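Local coordinates for protein KLTH0A00704p (Lachancea thermotolerans, PDB 4J2G) that belongs to the Atg13 family and acts in autophagy, where its HORMA domain, the part present here, probably mediates recruitment of PI 3-kinase, at residues S85-V90 with I206-K211; W132-D137 with L257-S262; S17-L22 with R251-S256; I91-D96 with L202-L207; S125-E130 with G217-S222. The protein carries 1 engineered substitution. One frame throughout, in Å; residues are numbered along the deposited sequence.

How the contacts relate
Contacts 1 and 4 hold the same two strands, 89-96 and 201-208, and share Ile-206 and Leu-207. Contact 2 lies further across the same antiparallel sheet, pairing strands 126-136 and 255-264. Its helix-side face is buried and apolar, and its other face, with Leu-133, Gln-135, Arg-258 and Ser-260, is mostly polar and more exposed. Contact 5 uses the start of strand 126-136 and is largely buried, yet rich in charge. Its Glu-126 is joined to contact 4 by a salt bridge with Arg-205. Contact 3 is the outlier, about 26 Å from the centre of the chain. It has no hydrogen bond between its segments and rests on packing of a helix start against a hairpin turn.

Contact 1: residues S85-V90 with I206-K211; sequences SLPPLV and ILDGSK
The carboxylate of Asp-208 has Pro-87 lying off its plane. Pro-87 CB is 3.6 Å from Asp-208 OD2 and almost as near to OD1. The two side chains cross at about a right angle. OD1 is gripped by the backbone N and the hydroxyl of Ser-210. The N bond, 2.9 Å from Ser-210 N to Asp-208 OD1, closes an Asx turn. The hydroxyl comes to the syn side, 28° out of the carboxylate plane. With its CG anti to the backbone N (chi1 178°), Asp-208 turns its carboxylate to where Pro-87 and Ser-210 both meet it. Asp-208 OD2 takes a weak bond from Lys-211 NZ, part of a salt bridge. The second proline, Pro-88, brings ring atom CG to 3.5 Å from Ser-210 N. These residues mark the point where two strands of the HORMA domain sheet part. Strand 89-96 begins here, and strand 201-208 ends in a type I turn from Asp-208 to Lys-211. Val-90 and Leu-207 form an antiparallel hydrogen-bonded pair. Val-90 N to Leu-207 O and Leu-207 N to Val-90 O are both 2.8 Å. Beyond it, Gly-209 N donates to Pro-88 O at 2.7 Å. Val-90 CG2 lies 3.6 Å from Gly-209 CA, where no side chain intervenes. On the other face, Leu-89 CD1 touches Ile-206 CG2 at 3.8 Å. Trp-77 of helix 70-78 packs on both of these residues.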
# COMPACT_ATOMS: atom_id res chain seq x y z
N SER A 85 -8.50 -20.39 -6.12
CA SER A 85 -7.31 -19.57 -6.23
C SER A 85 -7.13 -18.65 -5.01
O SER A 85 -8.13 -18.15 -4.46
CB SER A 85 -7.40 -18.70 -7.47
OG SER A 85 -6.89 -19.40 -8.57
N LEU A 86 -5.87 -18.46 -4.65
CA LEU A 86 -5.42 -17.58 -3.55
C LEU A 86 -5.65 -16.17 -4.09
O LEU A 86 -5.03 -15.82 -5.05
CB LEU A 86 -3.94 -17.83 -3.30
CG LEU A 86 -3.37 -18.05 -1.89
CD1 LEU A 86 -1.87 -17.76 -1.88
CD2 LEU A 86 -4.04 -17.22 -0.81
N PRO A 87 -6.62 -15.41 -3.54
CA PRO A 87 -6.99 -14.15 -4.22
C PRO A 87 -5.82 -13.14 -4.18
O PRO A 87 -5.04 -13.18 -3.25
CB PRO A 87 -8.14 -13.60 -3.35
CG PRO A 87 -8.50 -14.68 -2.39
CD PRO A 87 -7.35 -15.65 -2.29
N PRO A 88 -5.70 -12.25 -5.19
CA PRO A 88 -4.71 -11.16 -5.06
C PRO A 88 -5.05 -10.24 -3.85
O PRO A 88 -6.24 -9.90 -3.61
CB PRO A 88 -4.85 -10.40 -6.41
CG PRO A 88 -6.28 -10.69 -6.82
CD PRO A 88 -6.48 -12.14 -6.44
N LEU A 89 -4.00 -9.91 -3.11
CA LEU A 89 -4.05 -9.15 -1.85
C LEU A 89 -3.64 -7.70 -2.09
O LEU A 89 -2.52 -7.41 -2.47
CB LEU A 89 -3.17 -9.82 -0.79
CG LEU A 89 -2.84 -9.38 0.69
CD1 LEU A 89 -3.32 -8.05 1.17
CD2 LEU A 89 -3.30 -10.44 1.69
N VAL A 90 -4.62 -6.81 -1.88
CA VAL A 90 -4.49 -5.38 -2.05
C VAL A 90 -4.47 -4.66 -0.72
O VAL A 90 -5.24 -4.96 0.17
CB VAL A 90 -5.57 -4.88 -3.01
CG1 VAL A 90 -5.65 -3.31 -3.10
CG2 VAL A 90 -5.21 -5.45 -4.36
N ILE A 206 -7.06 -3.72 3.92
CA ILE A 206 -6.75 -4.84 3.10
C ILE A 206 -7.97 -5.14 2.32
O ILE A 206 -9.04 -5.05 2.84
CB ILE A 206 -6.43 -6.03 3.99
CG1 ILE A 206 -5.13 -5.74 4.75
CG2 ILE A 206 -6.42 -7.28 3.16
CD1 ILE A 206 -4.79 -6.69 5.90
N LEU A 207 -7.80 -5.46 1.05
CA LEU A 207 -8.87 -5.70 0.09
C LEU A 207 -8.52 -6.93 -0.74
O LEU A 207 -7.31 -7.23 -1.04
CB LEU A 207 -8.99 -4.58 -0.91
CG LEU A 207 -9.36 -3.21 -0.30
CD1 LEU A 207 -9.28 -2.10 -1.32
CD2 LEU A 207 -10.75 -3.31 0.31
N ASP A 208 -9.57 -7.67 -1.12
CA ASP A 208 -9.45 -8.74 -2.13
C ASP A 208 -9.37 -8.04 -3.48
O ASP A 208 -10.29 -7.36 -3.91
CB ASP A 208 -10.64 -9.67 -2.03
CG ASP A 208 -10.63 -10.79 -3.08
OD1 ASP A 208 -10.11 -10.61 -4.22
OD2 ASP A 208 -11.18 -11.86 -2.72
N GLY A 209 -8.23 -8.15 -4.15
CA GLY A 209 -8.07 -7.41 -5.39
C GLY A 209 -8.68 -7.99 -6.67
O GLY A 209 -8.51 -7.40 -7.73
N SER A 210 -9.37 -9.12 -6.59
CA SER A 210 -10.02 -9.62 -7.80
C SER A 210 -11.39 -8.98 -7.92
O SER A 210 -12.16 -9.36 -8.78
CB SER A 210 -10.14 -11.14 -7.77
OG SER A 210 -10.96 -11.52 -6.67
N LYS A 211 -11.69 -8.04 -7.03
CA LYS A 211 -12.96 -7.29 -7.04
C LYS A 211 -12.73 -5.82 -7.34
O LYS A 211 -11.90 -5.20 -6.69
CB LYS A 211 -13.63 -7.33 -5.66
CG LYS A 211 -13.91 -8.69 -5.07
CD LYS A 211 -14.86 -8.50 -3.89
CE LYS A 211 -14.61 -9.51 -2.77
NZ LYS A 211 -14.43 -10.91 -3.25

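Contact 2: residues W132-D137 with L257-S262; sequences WLIQMD and LRISVS. Engineered in segment 132-137: Met-136 (natural residue Leu).
Gln-135 O takes the hydrogen bond of Arg-258 N at 2.9 Å, nearly straight at 169°. The CA-H of Leu-257 leans on the same oxygen. The return bond from Gln-135 N to Arg-258 O is weak and bent. Leu-133 and Ser-260 form the next hydrogen-bonded pair, with bonds in both directions. This antiparallel ladder joins strands 126-136 and 255-264 in the main sheet of the HORMA domain. One face of the sheet is packed by helices 18-39 and 158-177. Trp-132, Ile-134, Leu-257, Ile-259 and Val-261 point to that face. Val-261 CG2 stands over the Trp-132 ring, a CH-pi contact 3.6 Å from the centroid of the five-membered ring. Its position anti to the backbone N puts this methyl there (CG1 at chi1 61°). Ile-259 CG2 reaches the edge of the same ring, 4.2 Å from Trp-132 CE3. The indole NE1 is bonded to Glu-130. Ile-134 CG2 lies beside two neighbours, 4.1 Å from both Leu-257 CD2 and Ile-259 CG1. At the strand end stands Met-136, an engineered selenomethionine, whose SE is 4.3 Å from Leu-257 CB. On the opposite face, Leu-133 CB lies 3.8 Å from Ser-260 OG.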
# COMPACT_ATOMS: atom_id res chain seq x y z
N TRP A 132 -0.59 -1.39 -2.41
CA TRP A 132 0.28 -2.59 -2.56
C TRP A 132 -0.57 -3.67 -3.18
O TRP A 132 -1.79 -3.72 -2.97
CB TRP A 132 0.70 -3.10 -1.17
CG TRP A 132 1.57 -2.18 -0.40
CD1 TRP A 132 1.16 -1.07 0.36
CD2 TRP A 132 2.98 -2.26 -0.26
NE1 TRP A 132 2.25 -0.47 0.90
CE2 TRP A 132 3.38 -1.20 0.59
CE3 TRP A 132 3.97 -3.14 -0.78
CZ2 TRP A 132 4.71 -0.97 0.96
CZ3 TRP A 132 5.27 -2.92 -0.42
CH2 TRP A 132 5.65 -1.82 0.44
N LEU A 133 0.07 -4.54 -3.92
CA LEU A 133 -0.61 -5.67 -4.53
C LEU A 133 0.37 -6.85 -4.36
O LEU A 133 1.51 -6.74 -4.75
CB LEU A 133 -0.68 -5.44 -6.02
CG LEU A 133 -1.19 -6.64 -6.82
CD1 LEU A 133 -2.62 -7.09 -6.44
CD2 LEU A 133 -1.07 -6.47 -8.33
N ILE A 134 -0.10 -7.93 -3.77
CA ILE A 134 0.67 -9.19 -3.57
C ILE A 134 -0.23 -10.23 -4.22
O ILE A 134 -1.50 -10.21 -4.05
CB ILE A 134 0.81 -9.49 -2.08
CG1 ILE A 134 1.44 -8.26 -1.37
CG2 ILE A 134 1.62 -10.78 -1.85
CD1 ILE A 134 1.17 -8.24 0.12
N GLN A 135 0.40 -11.06 -5.03
CA GLN A 135 -0.27 -11.92 -6.00
C GLN A 135 0.58 -13.15 -6.31
O GLN A 135 1.83 -13.06 -6.27
CB GLN A 135 -0.12 -11.19 -7.31
CG GLN A 135 -1.38 -10.85 -7.99
CD GLN A 135 -1.05 -10.07 -9.23
OE1 GLN A 135 0.13 -9.73 -9.50
NE2 GLN A 135 -2.09 -9.76 -10.00
N MSE A 136 -0.09 -14.23 -6.69
CA MSE A 136 0.54 -15.41 -7.26
C MSE A 136 0.17 -15.42 -8.75
O MSE A 136 -1.00 -15.34 -9.07
CB MSE A 136 -0.14 -16.51 -6.47
CG MSE A 136 0.48 -17.89 -6.56
SE MSE A 136 2.35 -17.87 -5.91
CE MSE A 136 2.87 -18.92 -7.49
N ASP A 137 1.16 -15.47 -9.66
CA ASP A 137 0.96 -15.72 -11.15
C ASP A 137 -0.48 -15.88 -11.62
O ASP A 137 -0.91 -16.98 -11.98
CB ASP A 137 1.79 -16.93 -11.65
CG ASP A 137 1.52 -17.28 -13.16
OD1 ASP A 137 0.56 -18.03 -13.49
OD2 ASP A 137 2.31 -16.84 -14.03
N LEU A 257 5.53 -15.49 -7.49
CA LEU A 257 5.06 -14.60 -6.42
C LEU A 257 5.50 -13.16 -6.73
O LEU A 257 6.68 -12.89 -6.80
CB LEU A 257 5.54 -15.10 -5.07
CG LEU A 257 4.72 -14.86 -3.78
CD1 LEU A 257 5.67 -15.15 -2.63
CD2 LEU A 257 4.12 -13.47 -3.56
N ARG A 258 4.55 -12.26 -6.98
CA ARG A 258 4.87 -10.87 -7.41
C ARG A 258 4.30 -9.88 -6.38
O ARG A 258 3.09 -9.93 -6.07
CB ARG A 258 4.19 -10.54 -8.77
CG ARG A 258 4.66 -11.36 -9.96
CD ARG A 258 4.01 -10.96 -11.27
NE ARG A 258 4.33 -11.85 -12.40
CZ ARG A 258 5.51 -11.94 -13.06
NH1 ARG A 258 6.58 -11.21 -12.75
NH2 ARG A 258 5.60 -12.79 -14.09
N ILE A 259 5.18 -9.02 -5.84
CA ILE A 259 4.82 -7.89 -4.97
C ILE A 259 5.17 -6.59 -5.65
O ILE A 259 6.28 -6.40 -6.10
CB ILE A 259 5.61 -7.91 -3.64
CG1 ILE A 259 5.26 -9.20 -2.91
CG2 ILE A 259 5.21 -6.67 -2.76
CD1 ILE A 259 6.24 -9.60 -1.84
N SER A 260 4.22 -5.70 -5.73
CA SER A 260 4.49 -4.34 -6.23
C SER A 260 3.73 -3.27 -5.38
O SER A 260 2.85 -3.61 -4.63
CB SER A 260 4.06 -4.25 -7.68
OG SER A 260 2.63 -4.48 -7.69
N VAL A 261 4.13 -1.99 -5.48
CA VAL A 261 3.50 -0.90 -4.74
C VAL A 261 3.57 0.31 -5.64
O VAL A 261 4.60 0.58 -6.23
CB VAL A 261 4.13 -0.61 -3.32
CG1 VAL A 261 5.58 -0.21 -3.45
CG2 VAL A 261 3.35 0.53 -2.59
N SER A 262 2.46 1.01 -5.76
CA SER A 262 2.38 2.36 -6.35
C SER A 262 2.12 3.33 -5.23
O SER A 262 1.26 3.07 -4.40
CB SER A 262 1.19 2.42 -7.27
OG SER A 262 1.54 1.65 -8.43

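Contact 3: residues S17-L22 with R251-S256; sequences SLDKQL and RTKFGS
Leu-22, near the start of helix 18-39, faces Lys-253 and Phe-254 at the two central positions of a type I turn from Thr-252 to Gly-255. The backbones stay apart, with the CA atoms of Leu-22 and Thr-252 8.9 Å from each other. Side chains fill the distance. Phe-254 points its ring at the helix. Leu-22 CB meets this ring at its edge, in the ring plane, a tight 3.3 Å from Phe-254 CE2. Over one face of the ring lies CG of the neighbouring Lys-253, 3.7 Å above the plane. Trp-23 stacks with the same ring. Lys-253 crosses Leu-22 at about a right angle, with its CD 3.6 Å from Leu-22 CD2. Its chain starts between the backbone N and the carbonyl carbon (chi1 59°), which carries CG over the Phe-254 ring and CD past the leucine. Asp-19 O sits 3.8 Å from Phe-254 CZ, obliquely to the ring. The carboxylate of Asp-19 and the amine of Lys-253 have opposite charges but do not touch, OD1 and NZ being 4.9 Å apart. Leu-22 also packs on Leu-160 of helix 158-177. The turn is the two-residue loop of the beta hairpin between strands 242-252 and 255-264, against which the start of the N-terminal helix packs.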
# COMPACT_ATOMS: atom_id res chain seq x y z
N SER A 17 1.62 -33.86 -1.47
CA SER A 17 2.48 -33.89 -0.24
C SER A 17 3.32 -32.60 -0.11
O SER A 17 2.95 -31.66 0.63
CB SER A 17 3.41 -35.11 -0.26
OG SER A 17 4.24 -35.11 -1.43
N LEU A 18 4.48 -32.60 -0.80
CA LEU A 18 5.30 -31.43 -1.03
C LEU A 18 4.38 -30.25 -1.40
O LEU A 18 4.45 -29.18 -0.80
CB LEU A 18 6.31 -31.71 -2.18
CG LEU A 18 7.40 -32.79 -1.80
CD1 LEU A 18 8.46 -32.92 -2.93
CD2 LEU A 18 8.10 -32.29 -0.55
N ASP A 19 3.49 -30.49 -2.35
CA ASP A 19 2.58 -29.47 -2.87
C ASP A 19 1.76 -28.78 -1.79
O ASP A 19 1.29 -27.66 -1.98
CB ASP A 19 1.67 -30.07 -3.95
CG ASP A 19 2.46 -30.86 -4.99
OD1 ASP A 19 3.61 -30.48 -5.30
OD2 ASP A 19 1.93 -31.88 -5.49
N LYS A 20 1.61 -29.45 -0.65
CA LYS A 20 0.92 -28.85 0.47
C LYS A 20 1.86 -28.04 1.36
O LYS A 20 1.44 -27.09 2.02
CB LYS A 20 0.16 -29.90 1.27
CG LYS A 20 -1.16 -30.33 0.67
CD LYS A 20 -1.84 -31.36 1.57
CE LYS A 20 -3.30 -31.62 1.18
NZ LYS A 20 -3.84 -32.84 1.85
N GLN A 21 3.14 -28.40 1.39
CA GLN A 21 4.05 -27.60 2.20
C GLN A 21 4.23 -26.24 1.52
O GLN A 21 4.13 -25.20 2.15
CB GLN A 21 5.39 -28.31 2.44
CG GLN A 21 5.36 -29.41 3.50
CD GLN A 21 5.47 -30.81 2.90
OE1 GLN A 21 6.31 -31.04 2.03
NE2 GLN A 21 4.63 -31.74 3.36
N LEU A 22 4.46 -26.30 0.21
CA LEU A 22 4.65 -25.18 -0.67
C LEU A 22 3.50 -24.18 -0.59
O LEU A 22 3.72 -23.00 -0.25
CB LEU A 22 4.83 -25.68 -2.10
CG LEU A 22 6.25 -25.79 -2.68
CD1 LEU A 22 7.31 -26.18 -1.66
CD2 LEU A 22 6.23 -26.77 -3.83
N ARG A 251 10.10 -17.29 -8.28
CA ARG A 251 9.74 -18.35 -9.21
C ARG A 251 9.32 -19.57 -8.42
O ARG A 251 10.08 -20.05 -7.57
CB ARG A 251 10.91 -18.67 -10.14
CG ARG A 251 10.81 -18.05 -11.54
CD ARG A 251 11.10 -16.55 -11.56
NE ARG A 251 10.13 -15.85 -12.43
CZ ARG A 251 10.32 -14.64 -12.96
NH1 ARG A 251 11.46 -13.98 -12.73
NH2 ARG A 251 9.37 -14.10 -13.74
N THR A 252 8.10 -20.03 -8.67
CA THR A 252 7.57 -21.26 -8.10
C THR A 252 6.72 -22.11 -9.09
O THR A 252 6.14 -21.59 -10.07
CB THR A 252 6.74 -20.95 -6.85
OG1 THR A 252 7.01 -21.94 -5.86
CG2 THR A 252 5.24 -20.94 -7.16
N LYS A 253 6.64 -23.41 -8.81
CA LYS A 253 5.92 -24.34 -9.68
C LYS A 253 4.46 -23.95 -9.92
O LYS A 253 3.91 -24.16 -11.00
CB LYS A 253 6.03 -25.76 -9.17
CG LYS A 253 5.50 -26.02 -7.77
CD LYS A 253 5.83 -27.45 -7.34
CE LYS A 253 7.34 -27.70 -7.37
NZ LYS A 253 7.68 -29.12 -7.69
N PHE A 254 3.84 -23.38 -8.90
CA PHE A 254 2.48 -22.87 -9.03
C PHE A 254 2.38 -21.51 -9.70
O PHE A 254 1.29 -21.00 -9.91
CB PHE A 254 1.82 -22.79 -7.67
CG PHE A 254 2.13 -23.95 -6.79
CD1 PHE A 254 1.57 -25.21 -7.05
CD2 PHE A 254 2.98 -23.81 -5.71
CE1 PHE A 254 1.85 -26.30 -6.24
CE2 PHE A 254 3.26 -24.89 -4.89
CZ PHE A 254 2.69 -26.14 -5.15
N GLY A 255 3.53 -20.92 -10.05
CA GLY A 255 3.55 -19.59 -10.65
C GLY A 255 4.57 -18.66 -10.01
O GLY A 255 5.50 -19.09 -9.29
N SER A 256 4.42 -17.37 -10.28
CA SER A 256 5.36 -16.42 -9.70
C SER A 256 4.76 -15.62 -8.55
O SER A 256 3.59 -15.15 -8.61
CB SER A 256 5.90 -15.51 -10.77
OG SER A 256 6.75 -16.25 -11.61

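Contact 4: residues I91-D96 with L202-L207; sequences IETYLD and LGTRIL
Backbone hydrogen bonds tie Glu-92 to Arg-205 and Tyr-94 to Gly-203. Glu-92 N to Arg-205 O is 2.9 Å, while the return bond from Arg-205 N is weak. Tyr-94 N to Gly-203 O is 3.0 Å. Between these rungs, CA-H groups lean on carbonyls, closest at 3.0 Å for Thr-204 CA and Glu-92 O. Together they form the antiparallel ladder of strands 89-96 and 201-208, the latter at the margin of the HORMA domain sheet. Apolar contacts lie on the face turned to helices 18-39 and 179-187. Ile-91 and Ile-206 run side by side, and Leu-95 CD1 meets Leu-202 CD1 at 3.8 Å. Thr-204 CG2 lies 3.6 Å from Thr-93 OG1, a hydroxyl bonded to Glu-130. The aromatic contact is on the other face. Tyr-94 CG sits between the backbone N and the carbonyl carbon (chi1 53°), which lays the ring over Gly-203. Gly-203 CA makes a CH-pi contact 4.0 Å from the ring centroid. Charges complete this face. Arg-205 NH2 comes obliquely to within 3.5 Å of Tyr-94 CE1 and pairs with Glu-126. Glu-92 OE1 and Arg-205 NE form a long salt bridge at 3.8 Å. The oxygen is well out of the guanidinium plane, and the buried NE has no hydrogen-bond partner. The stronger partners of Glu-92 are Arg-218 and Arg-131.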
# COMPACT_ATOMS: atom_id res chain seq x y z
N ILE A 91 -3.49 -3.77 -0.56
CA ILE A 91 -3.40 -2.95 0.67
C ILE A 91 -3.40 -1.45 0.32
O ILE A 91 -2.60 -1.02 -0.47
CB ILE A 91 -2.18 -3.29 1.50
CG1 ILE A 91 -2.29 -4.75 1.97
CG2 ILE A 91 -2.10 -2.42 2.77
CD1 ILE A 91 -1.05 -5.24 2.68
N GLU A 92 -4.31 -0.69 0.90
CA GLU A 92 -4.33 0.76 0.67
C GLU A 92 -3.82 1.46 1.95
O GLU A 92 -4.15 1.05 3.02
CB GLU A 92 -5.72 1.19 0.39
CG GLU A 92 -6.23 0.70 -0.98
CD GLU A 92 -7.58 1.40 -1.35
OE1 GLU A 92 -8.33 1.79 -0.43
OE2 GLU A 92 -7.86 1.58 -2.54
N THR A 93 -2.96 2.47 1.81
CA THR A 93 -2.42 3.21 2.93
C THR A 93 -2.93 4.60 2.66
O THR A 93 -2.81 5.11 1.55
CB THR A 93 -0.90 3.22 2.95
OG1 THR A 93 -0.41 1.89 3.24
CG2 THR A 93 -0.34 4.17 4.07
N TYR A 94 -3.54 5.22 3.67
CA TYR A 94 -4.11 6.56 3.43
C TYR A 94 -3.90 7.48 4.61
O TYR A 94 -3.64 7.03 5.70
CB TYR A 94 -5.61 6.46 3.11
CG TYR A 94 -6.34 5.65 4.17
CD1 TYR A 94 -6.55 4.29 4.02
CD2 TYR A 94 -6.78 6.25 5.32
CE1 TYR A 94 -7.16 3.54 5.00
CE2 TYR A 94 -7.43 5.51 6.30
CZ TYR A 94 -7.63 4.17 6.12
OH TYR A 94 -8.26 3.44 7.12
N LEU A 95 -4.10 8.78 4.38
CA LEU A 95 -4.13 9.74 5.44
C LEU A 95 -5.58 9.94 5.81
O LEU A 95 -6.37 10.43 5.00
CB LEU A 95 -3.48 11.04 4.99
CG LEU A 95 -3.34 12.16 6.01
CD1 LEU A 95 -2.51 11.72 7.22
CD2 LEU A 95 -2.70 13.33 5.30
N ASP A 96 -5.91 9.50 7.03
CA ASP A 96 -7.29 9.56 7.56
C ASP A 96 -7.71 10.98 8.03
O ASP A 96 -7.05 11.58 8.88
CB ASP A 96 -7.39 8.58 8.72
CG ASP A 96 -8.80 8.39 9.22
OD1 ASP A 96 -9.70 9.24 8.95
OD2 ASP A 96 -9.01 7.37 9.91
N LEU A 202 -2.51 7.88 9.95
CA LEU A 202 -2.40 6.94 8.87
C LEU A 202 -3.27 5.75 9.17
O LEU A 202 -3.44 5.43 10.30
CB LEU A 202 -0.94 6.47 8.75
CG LEU A 202 -0.09 7.14 7.66
CD1 LEU A 202 -0.40 8.60 7.50
CD2 LEU A 202 1.42 6.95 7.84
N GLY A 203 -3.84 5.13 8.14
CA GLY A 203 -4.68 3.94 8.23
C GLY A 203 -4.28 3.04 7.04
O GLY A 203 -3.60 3.49 6.13
N THR A 204 -4.64 1.76 7.10
CA THR A 204 -4.51 0.83 6.01
C THR A 204 -5.74 0.00 6.00
O THR A 204 -6.42 -0.04 6.99
CB THR A 204 -3.35 -0.17 6.21
OG1 THR A 204 -3.48 -0.75 7.50
CG2 THR A 204 -2.05 0.59 6.16
N ARG A 205 -5.95 -0.72 4.91
CA ARG A 205 -7.16 -1.44 4.64
C ARG A 205 -6.64 -2.50 3.69
O ARG A 205 -5.86 -2.20 2.79
CB ARG A 205 -8.12 -0.50 3.88
CG ARG A 205 -9.29 -1.13 3.20
CD ARG A 205 -10.21 -0.09 2.53
NE ARG A 205 -9.89 1.26 2.96
CZ ARG A 205 -10.78 2.10 3.46
NH1 ARG A 205 -12.05 1.71 3.57
NH2 ARG A 205 -10.43 3.33 3.81
N ILE A 206 -7.06 -3.72 3.92
CA ILE A 206 -6.75 -4.84 3.10
C ILE A 206 -7.97 -5.14 2.32
O ILE A 206 -9.04 -5.05 2.84
CB ILE A 206 -6.43 -6.03 3.99
CG1 ILE A 206 -5.13 -5.74 4.75
CG2 ILE A 206 -6.42 -7.28 3.16
CD1 ILE A 206 -4.79 -6.69 5.90
N LEU A 207 -7.80 -5.46 1.05
CA LEU A 207 -8.87 -5.70 0.09
C LEU A 207 -8.52 -6.93 -0.74
O LEU A 207 -7.31 -7.23 -1.04
CB LEU A 207 -8.99 -4.58 -0.91
CG LEU A 207 -9.36 -3.21 -0.30
CD1 LEU A 207 -9.28 -2.10 -1.32
CD2 LEU A 207 -10.75 -3.31 0.31

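Contact 5: residues S125-E130 with G217-S222; sequences SEIMLE and GRIGLS. With SO4 (sulfate ion), chain C.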
# COMPACT_ATOMS: atom_id res chain seq x y z
N SER A 125 -12.73 12.17 3.03
CA SER A 125 -12.62 11.28 4.20
C SER A 125 -11.13 10.85 4.43
O SER A 125 -10.69 10.71 5.58
CB SER A 125 -13.46 10.04 3.90
OG SER A 125 -13.11 9.55 2.61
N GLU A 126 -10.39 10.68 3.32
CA GLU A 126 -8.95 10.22 3.33
C GLU A 126 -8.16 10.67 2.09
O GLU A 126 -8.75 11.02 1.07
CB GLU A 126 -8.88 8.68 3.42
CG GLU A 126 -9.68 7.99 2.35
CD GLU A 126 -9.61 6.48 2.43
OE1 GLU A 126 -10.02 5.93 3.48
OE2 GLU A 126 -9.15 5.84 1.44
N ILE A 127 -6.82 10.68 2.19
CA ILE A 127 -5.97 10.86 1.02
C ILE A 127 -5.18 9.60 0.86
O ILE A 127 -4.42 9.23 1.78
CB ILE A 127 -5.02 12.05 1.21
CG1 ILE A 127 -5.85 13.31 1.40
CG2 ILE A 127 -3.95 12.18 0.08
CD1 ILE A 127 -5.10 14.42 2.12
N MSE A 128 -5.33 8.94 -0.29
CA MSE A 128 -4.58 7.72 -0.61
C MSE A 128 -3.12 8.02 -0.72
O MSE A 128 -2.74 9.02 -1.30
CB MSE A 128 -5.06 7.29 -1.99
CG MSE A 128 -6.25 6.39 -1.88
SE MSE A 128 -6.07 4.79 -0.79
CE MSE A 128 -4.77 4.04 -2.05
N LEU A 129 -2.27 7.13 -0.20
CA LEU A 129 -0.87 7.37 -0.28
C LEU A 129 -0.10 6.21 -0.97
O LEU A 129 0.90 6.45 -1.62
CB LEU A 129 -0.33 7.55 1.17
CG LEU A 129 -0.91 8.65 2.07
CD1 LEU A 129 -0.45 8.56 3.49
CD2 LEU A 129 -0.63 10.02 1.49
N GLU A 130 -0.53 4.98 -0.75
CA GLU A 130 0.17 3.83 -1.29
C GLU A 130 -0.86 2.79 -1.63
O GLU A 130 -1.86 2.64 -0.90
CB GLU A 130 1.08 3.14 -0.27
CG GLU A 130 2.09 4.02 0.43
CD GLU A 130 2.85 3.26 1.58
OE1 GLU A 130 2.29 2.34 2.31
OE2 GLU A 130 4.02 3.63 1.76
N GLY A 217 -15.85 9.72 -1.90
CA GLY A 217 -15.41 11.08 -1.54
C GLY A 217 -14.10 11.11 -0.78
O GLY A 217 -14.02 11.69 0.33
N ARG A 218 -13.09 10.49 -1.39
CA ARG A 218 -11.71 10.51 -0.88
C ARG A 218 -10.82 11.21 -1.94
O ARG A 218 -11.28 11.44 -3.02
CB ARG A 218 -11.24 9.06 -0.56
CG ARG A 218 -10.99 8.17 -1.80
CD ARG A 218 -10.28 6.90 -1.32
NE ARG A 218 -9.99 5.89 -2.35
CZ ARG A 218 -9.63 4.61 -2.11
NH1 ARG A 218 -9.52 4.16 -0.89
NH2 ARG A 218 -9.43 3.76 -3.10
N ILE A 219 -9.58 11.55 -1.62
CA ILE A 219 -8.63 11.96 -2.65
C ILE A 219 -7.86 10.70 -3.07
O ILE A 219 -7.00 10.19 -2.32
CB ILE A 219 -7.60 12.99 -2.12
CG1 ILE A 219 -8.25 14.26 -1.57
CG2 ILE A 219 -6.55 13.34 -3.17
CD1 ILE A 219 -8.82 15.18 -2.62
N GLY A 220 -8.14 10.22 -4.28
CA GLY A 220 -7.54 9.02 -4.85
C GLY A 220 -6.04 9.18 -5.20
O GLY A 220 -5.53 10.30 -5.33
N LEU A 221 -5.33 8.07 -5.34
CA LEU A 221 -3.97 8.13 -5.93
C LEU A 221 -3.90 8.93 -7.24
O LEU A 221 -2.89 9.57 -7.50
CB LEU A 221 -3.43 6.72 -6.16
CG LEU A 221 -2.77 6.03 -4.97
CD1 LEU A 221 -2.05 4.82 -5.54
CD2 LEU A 221 -1.82 6.94 -4.14
N SER A 222 -4.98 8.88 -8.05
CA SER A 222 -5.03 9.58 -9.37
C SER A 222 -4.95 11.13 -9.32
O SER A 222 -4.42 11.75 -10.25
CB SER A 222 -6.28 9.16 -10.18
OG SER A 222 -7.48 9.75 -9.63
S SO4 C . -7.36 5.78 -7.13
O1 SO4 C . -6.97 4.75 -8.08
O2 SO4 C . -6.99 7.01 -7.84
O3 SO4 C . -8.77 5.93 -6.72
O4 SO4 C . -6.64 5.50 -5.87
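Arg-218 runs beside Glu-126 along most of its length. Arg-218 CB lies 3.5 Å from Glu-126 CG. Arg-218 CD passes 3.2 Å from Glu-126 OE2, and NE comes near Met-128 CG. At the tip, Arg-218 NH1 forms a salt bridge with Glu-126 OE2 at 2.9 Å. The nitrogen meets that oxygen nearly on the line of its C-O bond. Carboxylate and guanidinium planes are 26° apart. Glu-126 OE1 forms a salt bridge with Arg-205. The selenium of Met-128 covers one face of the guanidinium, 3.5 Å from Arg-218 NH1 and offset toward the rim. NH1 also pairs with Glu-92, so two carboxylates share it and would be expected to keep the arginine charged. The sulfate, probably from the crystallisation liquor, is bound by Leu-221 N, Ser-222 N and Arg-131. The backbones run nearly the same way, 15° apart. Ile-219 N donates to Glu-126 O, and Met-128 N to Ile-219 O, each at 2.9 Å. Gly-217 O accepts from both N and OG of Ser-125. Leu-221 CD2 packs 3.9 Å from Met-128 CB. Thus the 217-222 loop joins strand 126-136 of the HORMA domain sheet by a single beta bridge, just before the classic bulge at Leu-129 and Glu-130.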